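Local coordinates for cystatin-F (Homo sapiens, PDB 2CH9), which inhibits papain and cathepsin L, though more weakly than other cystatins, and forms a disulfide-linked homodimer, at residues V64-I75 against Q101-V112. Numbering follows the deposited sequence.
Sequences VKGLKYMLEVEI and QTLSCYSEVWVV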
ATOM      1  N   VAL A  64       4.118   8.849  -5.213  1.00 54.11           N
ATOM      2  CA  VAL A  64       4.892   7.849  -5.944  1.00 54.28           C
ATOM      3  C   VAL A  64       4.735   8.099  -7.444  1.00 54.54           C
ATOM      4  O   VAL A  64       3.795   7.623  -8.079  1.00 54.23           O
ATOM      5  CB  VAL A  64       4.619   6.376  -5.437  1.00 54.71           C
ATOM      6  CG1 VAL A  64       3.150   6.162  -5.068  1.00 56.19           C
ATOM      7  CG2 VAL A  64       5.148   5.317  -6.387  1.00 53.48           C
ATOM      8  N   LYS A  65       5.646   8.915  -7.976  1.00 54.78           N
ATOM      9  CA  LYS A  65       5.586   9.384  -9.363  1.00 55.07           C
ATOM     10  C   LYS A  65       4.141   9.734  -9.739  1.00 54.92           C
ATOM     11  O   LYS A  65       3.650   9.359 -10.814  1.00 55.07           O
ATOM     12  CB  LYS A  65       6.132   8.316 -10.321  1.00 55.68           C
ATOM     13  CG  LYS A  65       7.455   7.654  -9.915  1.00 58.31           C
ATOM     14  CD  LYS A  65       8.664   8.463 -10.369  1.00 62.42           C
ATOM     15  CE  LYS A  65       9.849   7.552 -10.753  1.00 64.85           C
ATOM     16  NZ  LYS A  65      10.505   6.852  -9.596  1.00 66.07           N
ATOM     17  N   GLY A  66       3.474  10.470  -8.855  1.00 54.39           N
ATOM     18  CA  GLY A  66       2.031  10.669  -8.920  1.00 53.60           C
ATOM     19  C   GLY A  66       1.489  10.522  -7.513  1.00 53.52           C
ATOM     20  O   GLY A  66       2.251  10.510  -6.546  1.00 52.90           O
ATOM     21  N   LEU A  67       0.174  10.390  -7.402  1.00 53.64           N
ATOM     22  CA  LEU A  67      -0.496  10.299  -6.110  1.00 53.57           C
ATOM     23  C   LEU A  67      -1.172   8.951  -5.913  1.00 53.69           C
ATOM     24  O   LEU A  67      -2.046   8.565  -6.695  1.00 53.55           O
ATOM     25  CB  LEU A  67      -1.534  11.423  -5.967  1.00 53.85           C
ATOM     26  CG  LEU A  67      -1.007  12.880  -5.907  1.00 54.88           C
ATOM     27  CD1 LEU A  67      -2.103  13.864  -5.562  1.00 56.99           C
ATOM     28  CD2 LEU A  67       0.137  13.047  -4.924  1.00 55.78           C
ATOM     29  N   LYS A  68      -0.765   8.230  -4.878  1.00 53.76           N
ATOM     30  CA  LYS A  68      -1.428   6.972  -4.526  1.00 54.37           C
ATOM     31  C   LYS A  68      -2.311   7.204  -3.306  1.00 54.70           C
ATOM     32  O   LYS A  68      -1.824   7.597  -2.228  1.00 54.69           O
ATOM     33  CB  LYS A  68      -0.406   5.872  -4.225  1.00 54.88           C
ATOM     34  CG  LYS A  68      -1.025   4.486  -4.036  1.00 56.12           C
ATOM     35  CD  LYS A  68      -0.126   3.568  -3.268  1.00 60.65           C
ATOM     36  CE  LYS A  68      -0.111   2.208  -3.931  1.00 64.53           C
ATOM     37  NZ  LYS A  68       0.357   1.109  -3.046  1.00 66.04           N
ATOM     38  N   TYR A  69      -3.613   6.991  -3.477  1.00 54.08           N
ATOM     39  CA  TYR A  69      -4.564   7.134  -2.375  1.00 53.83           C
ATOM     40  C   TYR A  69      -4.809   5.802  -1.728  1.00 53.99           C
ATOM     41  O   TYR A  69      -4.942   4.787  -2.408  1.00 54.36           O
ATOM     42  CB  TYR A  69      -5.874   7.733  -2.861  1.00 52.69           C
ATOM     43  CG  TYR A  69      -5.705   9.135  -3.372  1.00 53.16           C
ATOM     44  CD1 TYR A  69      -5.718  10.228  -2.498  1.00 51.12           C
ATOM     45  CD2 TYR A  69      -5.480   9.377  -4.724  1.00 51.21           C
ATOM     46  CE1 TYR A  69      -5.543  11.516  -2.975  1.00 52.62           C
ATOM     47  CE2 TYR A  69      -5.301  10.666  -5.201  1.00 50.30           C
ATOM     48  CZ  TYR A  69      -5.336  11.721  -4.329  1.00 52.59           C
ATOM     49  OH  TYR A  69      -5.171  12.986  -4.828  1.00 53.76           O
ATOM     50  N   MET A  70      -4.797   5.776  -0.404  1.00 54.39           N
ATOM     51  CA  MET A  70      -5.214   4.584   0.323  1.00 54.90           C
ATOM     52  C   MET A  70      -6.485   4.998   1.044  1.00 54.83           C
ATOM     53  O   MET A  70      -6.438   5.886   1.899  1.00 54.94           O
ATOM     54  CB  MET A  70      -4.129   4.141   1.315  1.00 54.82           C
ATOM     55  CG  MET A  70      -2.802   3.887   0.641  1.00 55.79           C
ATOM     56  SD  MET A  70      -1.474   3.609   1.804  1.00 57.01           S
ATOM     57  CE  MET A  70      -0.219   2.966   0.686  1.00 58.52           C
ATOM     58  N   LEU A  71      -7.608   4.369   0.697  1.00 54.71           N
ATOM     59  CA  LEU A  71      -8.918   4.858   1.121  1.00 55.01           C
ATOM     60  C   LEU A  71      -9.732   3.802   1.834  1.00 55.58           C
ATOM     61  O   LEU A  71      -9.709   2.630   1.470  1.00 55.89           O
ATOM     62  CB  LEU A  71      -9.734   5.368  -0.068  1.00 54.75           C
ATOM     63  CG  LEU A  71      -9.155   6.404  -1.022  1.00 54.50           C
ATOM     64  CD1 LEU A  71     -10.202   6.722  -2.061  1.00 52.43           C
ATOM     65  CD2 LEU A  71      -8.728   7.696  -0.290  1.00 52.32           C
ATOM     66  N   GLU A  72     -10.440   4.250   2.867  1.00 55.45           N
ATOM     67  CA  GLU A  72     -11.492   3.487   3.503  1.00 56.00           C
ATOM     68  C   GLU A  72     -12.789   4.191   3.094  1.00 55.76           C
ATOM     69  O   GLU A  72     -13.068   5.305   3.524  1.00 56.21           O
ATOM     70  CB  GLU A  72     -11.315   3.496   5.024  1.00 55.58           C
ATOM     71  CG  GLU A  72     -12.262   2.603   5.778  1.00 56.25           C
ATOM     72  CD  GLU A  72     -12.055   2.698   7.284  1.00 57.53           C
ATOM     73  OE1 GLU A  72     -12.436   3.737   7.893  1.00 61.32           O
ATOM     74  OE2 GLU A  72     -11.513   1.737   7.875  1.00 58.94           O
ATOM     75  N   VAL A  73     -13.567   3.524   2.256  1.00 55.56           N
ATOM     76  CA  VAL A  73     -14.702   4.147   1.581  1.00 55.62           C
ATOM     77  C   VAL A  73     -15.920   3.211   1.663  1.00 55.45           C
ATOM     78  O   VAL A  73     -15.790   2.002   1.476  1.00 56.21           O
ATOM     79  CB  VAL A  73     -14.339   4.511   0.102  0.50 55.46           C
ATOM     80  CG1 VAL A  73     -13.576   3.380  -0.579  0.50 55.86           C
ATOM     81  CG2 VAL A  73     -15.573   4.915  -0.705  0.50 55.45           C
ATOM     82  N   GLU A  74     -17.079   3.753   2.018  1.00 54.69           N
ATOM     83  CA  GLU A  74     -18.311   2.990   1.963  1.00 54.62           C
ATOM     84  C   GLU A  74     -18.984   3.221   0.612  1.00 54.31           C
ATOM     85  O   GLU A  74     -18.983   4.337   0.095  1.00 54.26           O
ATOM     86  CB  GLU A  74     -19.244   3.361   3.115  1.00 54.33           C
ATOM     87  CG  GLU A  74     -18.814   2.772   4.462  1.00 57.22           C
ATOM     88  CD  GLU A  74     -19.542   3.389   5.640  1.00 60.21           C
ATOM     89  OE1 GLU A  74     -20.686   3.877   5.468  1.00 62.33           O
ATOM     90  OE2 GLU A  74     -18.975   3.386   6.755  1.00 63.03           O
ATOM     91  N   ILE A  75     -19.529   2.156   0.032  1.00 53.70           N
ATOM     92  CA  ILE A  75     -20.268   2.259  -1.223  1.00 53.25           C
ATOM     93  C   ILE A  75     -21.679   1.717  -1.043  1.00 53.18           C
ATOM     94  O   ILE A  75     -21.899   0.827  -0.224  1.00 52.94           O
ATOM     95  CB  ILE A  75     -19.548   1.544  -2.382  1.00 53.23           C
ATOM     96  CG1 ILE A  75     -19.461   0.030  -2.135  1.00 53.18           C
ATOM     97  CG2 ILE A  75     -18.144   2.145  -2.589  1.00 52.44           C
ATOM     98  CD1 ILE A  75     -19.015  -0.750  -3.358  1.00 51.24           C
ATOM     99  N   GLN A 101     -28.232  -1.788  -0.146  1.00 59.92           N
ATOM    100  CA  GLN A 101     -27.033  -2.574   0.144  1.00 59.05           C
ATOM    101  C   GLN A 101     -25.808  -1.676   0.251  1.00 58.26           C
ATOM    102  O   GLN A 101     -25.544  -0.863  -0.641  1.00 57.66           O
ATOM    103  CB  GLN A 101     -26.808  -3.667  -0.905  1.00 59.20           C
ATOM    104  CG  GLN A 101     -25.506  -4.429  -0.704  1.00 60.65           C
ATOM    105  CD  GLN A 101     -25.512  -5.812  -1.320  1.00 63.62           C
ATOM    106  OE1 GLN A 101     -24.635  -6.150  -2.121  1.00 65.33           O
ATOM    107  NE2 GLN A 101     -26.495  -6.627  -0.945  1.00 64.12           N
ATOM    108  N   THR A 102     -25.074  -1.829   1.350  1.00 56.96           N
ATOM    109  CA  THR A 102     -23.852  -1.078   1.570  1.00 56.43           C
ATOM    110  C   THR A 102     -22.677  -2.023   1.773  1.00 55.72           C
ATOM    111  O   THR A 102     -22.817  -3.082   2.390  1.00 55.68           O
ATOM    112  CB  THR A 102     -23.985  -0.116   2.772  1.00 56.51           C
ATOM    113  OG1 THR A 102     -25.128   0.722   2.585  1.00 56.89           O
ATOM    114  CG2 THR A 102     -22.759   0.782   2.909  1.00 57.27           C
ATOM    115  N   LEU A 103     -21.525  -1.638   1.234  1.00 54.91           N
ATOM    116  CA  LEU A 103     -20.279  -2.358   1.467  1.00 54.61           C
ATOM    117  C   LEU A 103     -19.226  -1.434   2.035  1.00 54.03           C
ATOM    118  O   LEU A 103     -19.189  -0.247   1.700  1.00 53.16           O
ATOM    119  CB  LEU A 103     -19.744  -2.974   0.172  1.00 54.79           C
ATOM    120  CG  LEU A 103     -20.496  -4.174  -0.410  1.00 55.45           C
ATOM    121  CD1 LEU A 103     -21.537  -3.700  -1.421  1.00 55.27           C
ATOM    122  CD2 LEU A 103     -19.528  -5.140  -1.062  1.00 54.76           C
ATOM    123  N   SER A 104     -18.376  -1.994   2.892  1.00 53.22           N
ATOM    124  CA  SER A 104     -17.170  -1.330   3.360  1.00 53.57           C
ATOM    125  C   SER A 104     -15.997  -1.812   2.531  1.00 53.70           C
ATOM    126  O   SER A 104     -15.711  -3.016   2.484  1.00 53.54           O
ATOM    127  CB  SER A 104     -16.892  -1.648   4.835  1.00 53.41           C
ATOM    128  OG  SER A 104     -17.935  -1.191   5.679  1.00 54.47           O
ATOM    129  N   CYS A 105     -15.316  -0.868   1.892  1.00 53.99           N
ATOM    130  CA  CYS A 105     -14.185  -1.177   1.032  1.00 54.85           C
ATOM    131  C   CYS A 105     -12.882  -0.546   1.513  1.00 54.65           C
ATOM    132  O   CYS A 105     -12.880   0.479   2.190  1.00 55.00           O
ATOM    133  CB  CYS A 105     -14.455  -0.702  -0.401  1.00 55.10           C
ATOM    134  SG  CYS A 105     -15.929  -1.377  -1.164  1.00 57.56           S
ATOM    135  N   TYR A 106     -11.778  -1.186   1.161  1.00 54.49           N
ATOM    136  CA  TYR A 106     -10.482  -0.554   1.174  1.00 54.15           C
ATOM    137  C   TYR A 106     -10.010  -0.494  -0.275  1.00 54.57           C
ATOM    138  O   TYR A 106     -10.104  -1.477  -1.012  1.00 54.08           O
ATOM    139  CB  TYR A 106      -9.482  -1.343   2.031  1.00 53.87           C
ATOM    140  CG  TYR A 106      -8.080  -0.786   1.898  1.00 54.29           C
ATOM    141  CD1 TYR A 106      -7.696   0.366   2.597  1.00 51.10           C
ATOM    142  CD2 TYR A 106      -7.144  -1.379   1.031  1.00 52.48           C
ATOM    143  CE1 TYR A 106      -6.432   0.904   2.457  1.00 52.00           C
ATOM    144  CE2 TYR A 106      -5.865  -0.843   0.889  1.00 52.61           C
ATOM    145  CZ  TYR A 106      -5.517   0.296   1.613  1.00 54.07           C
ATOM    146  OH  TYR A 106      -4.259   0.831   1.486  1.00 55.42           O
ATOM    147  N   SER A 107      -9.511   0.661  -0.690  1.00 55.13           N
ATOM    148  CA  SER A 107      -8.938   0.768  -2.007  1.00 55.60           C
ATOM    149  C   SER A 107      -7.605   1.512  -2.042  1.00 55.49           C
ATOM    150  O   SER A 107      -7.300   2.343  -1.168  1.00 55.16           O
ATOM    151  CB  SER A 107      -9.923   1.431  -2.972  1.00 56.37           C
ATOM    152  OG  SER A 107     -10.036   2.806  -2.682  1.00 58.70           O
ATOM    153  N   GLU A 108      -6.817   1.189  -3.066  1.00 55.04           N
ATOM    154  CA  GLU A 108      -5.656   1.987  -3.440  1.00 54.24           C
ATOM    155  C   GLU A 108      -5.887   2.436  -4.863  1.00 53.86           C
ATOM    156  O   GLU A 108      -6.292   1.637  -5.718  1.00 53.23           O
ATOM    157  CB  GLU A 108      -4.368   1.186  -3.286  1.00 54.44           C
ATOM    158  CG  GLU A 108      -4.036   0.952  -1.821  1.00 55.64           C
ATOM    159  CD  GLU A 108      -2.886   0.010  -1.559  1.00 56.85           C
ATOM    160  OE1 GLU A 108      -2.247  -0.523  -2.510  1.00 59.05           O
ATOM    161  OE2 GLU A 108      -2.619  -0.210  -0.359  1.00 58.37           O
ATOM    162  N   VAL A 109      -5.665   3.725  -5.099  1.00 53.13           N
ATOM    163  CA  VAL A 109      -5.951   4.364  -6.369  1.00 52.67           C
ATOM    164  C   VAL A 109      -4.730   5.202  -6.708  1.00 52.91           C
ATOM    165  O   VAL A 109      -4.318   6.071  -5.912  1.00 52.12           O
ATOM    166  CB  VAL A 109      -7.162   5.323  -6.245  1.00 53.26           C
ATOM    167  CG1 VAL A 109      -7.411   6.050  -7.549  1.00 53.01           C
ATOM    168  CG2 VAL A 109      -8.417   4.576  -5.780  1.00 53.68           C
ATOM    169  N   TRP A 110      -4.143   4.945  -7.870  1.00 51.85           N
ATOM    170  CA  TRP A 110      -2.954   5.665  -8.311  1.00 52.20           C
ATOM    171  C   TRP A 110      -3.350   6.644  -9.404  1.00 52.06           C
ATOM    172  O   TRP A 110      -3.910   6.239 -10.431  1.00 51.57           O
ATOM    173  CB  TRP A 110      -1.893   4.683  -8.827  1.00 52.88           C
ATOM    174  CG  TRP A 110      -0.572   5.329  -9.204  1.00 53.32           C
ATOM    175  CD1 TRP A 110       0.185   6.193  -8.441  1.00 53.45           C
ATOM    176  CD2 TRP A 110       0.151   5.141 -10.425  1.00 54.10           C
ATOM    177  NE1 TRP A 110       1.323   6.550  -9.121  1.00 51.92           N
ATOM    178  CE2 TRP A 110       1.331   5.922 -10.339  1.00 54.64           C
ATOM    179  CE3 TRP A 110      -0.073   4.378 -11.575  1.00 53.67           C
ATOM    180  CZ2 TRP A 110       2.276   5.969 -11.372  1.00 53.07           C
ATOM    181  CZ3 TRP A 110       0.859   4.428 -12.597  1.00 54.19           C
ATOM    182  CH2 TRP A 110       2.025   5.219 -12.486  1.00 54.09           C
ATOM    183  N   VAL A 111      -3.092   7.929  -9.178  1.00 51.28           N
ATOM    184  CA  VAL A 111      -3.515   8.960 -10.129  1.00 52.00           C
ATOM    185  C   VAL A 111      -2.307   9.769 -10.574  1.00 52.56           C
ATOM    186  O   VAL A 111      -1.540  10.261  -9.736  1.00 53.07           O
ATOM    187  CB  VAL A 111      -4.601   9.888  -9.531  1.00 51.48           C
ATOM    188  CG1 VAL A 111      -5.131  10.869 -10.579  1.00 50.43           C
ATOM    189  CG2 VAL A 111      -5.739   9.059  -8.945  1.00 51.43           C
ATOM    190  N   VAL A 112      -2.116   9.862 -11.887  1.00 52.81           N
ATOM    191  CA  VAL A 112      -1.073  10.714 -12.447  1.00 53.25           C
ATOM    192  C   VAL A 112      -1.719  11.783 -13.351  1.00 53.94           C
ATOM    193  O   VAL A 112      -1.840  11.586 -14.564  1.00 54.15           O
ATOM    194  CB  VAL A 112       0.017   9.908 -13.196  1.00 53.34           C
ATOM    195  CG1 VAL A 112       1.222  10.787 -13.461  1.00 53.03           C
ATOM    196  CG2 VAL A 112       0.451   8.697 -12.376  1.00 51.57           C
TER
HETATM  197  O   HOH W   1       0.065  -0.403  -0.468  0.50 62.08           O
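K68 reaches diagonally to E108 across two neighbouring inner strands of the cystatin fold, an antiparallel sheet wrapped against helix 28-44. Ten backbone hydrogen bonds join the strands, so N-H and C=O of L67, Y69, L71, V73 and I75 are all paired with V111, V109, S107, C105 and L103. The backbones of K68, M70, E72 and E74 hydrogen-bond to strand 49-63 on the other side.

K68 NZ meets E108 OE1 at 3.1 Å, from above the carboxylate plane, in a salt bridge. E108 OE2 takes two further bonds, from a water and from Y106 OH at 2.7 Å. Y106 OH uses the anti lone pair of E108 OE2, which lies at the ring edge, in the plane of the Y106 ring. These contacts probably favour a charged carboxylate. M70 lies alongside, with CB 3.3 Å from Y106 OH.

On the helix-facing side, S107 OG touches L71 CB at 3.7 Å but bonds to S37. I75 CD1 packs on C105 SG, which is disulfide-bonded to C125.

V64-G66 belong to the secondary area of contact. W110, with CG anti to its backbone N (chi1 -175°), brings the edge of its indole to V64 O. V112 CG2 sits over one indole face, offset toward the rim, and W110 NE1 donates to V64 O at 2.9 Å, nearly in line with the carbonyl (170°).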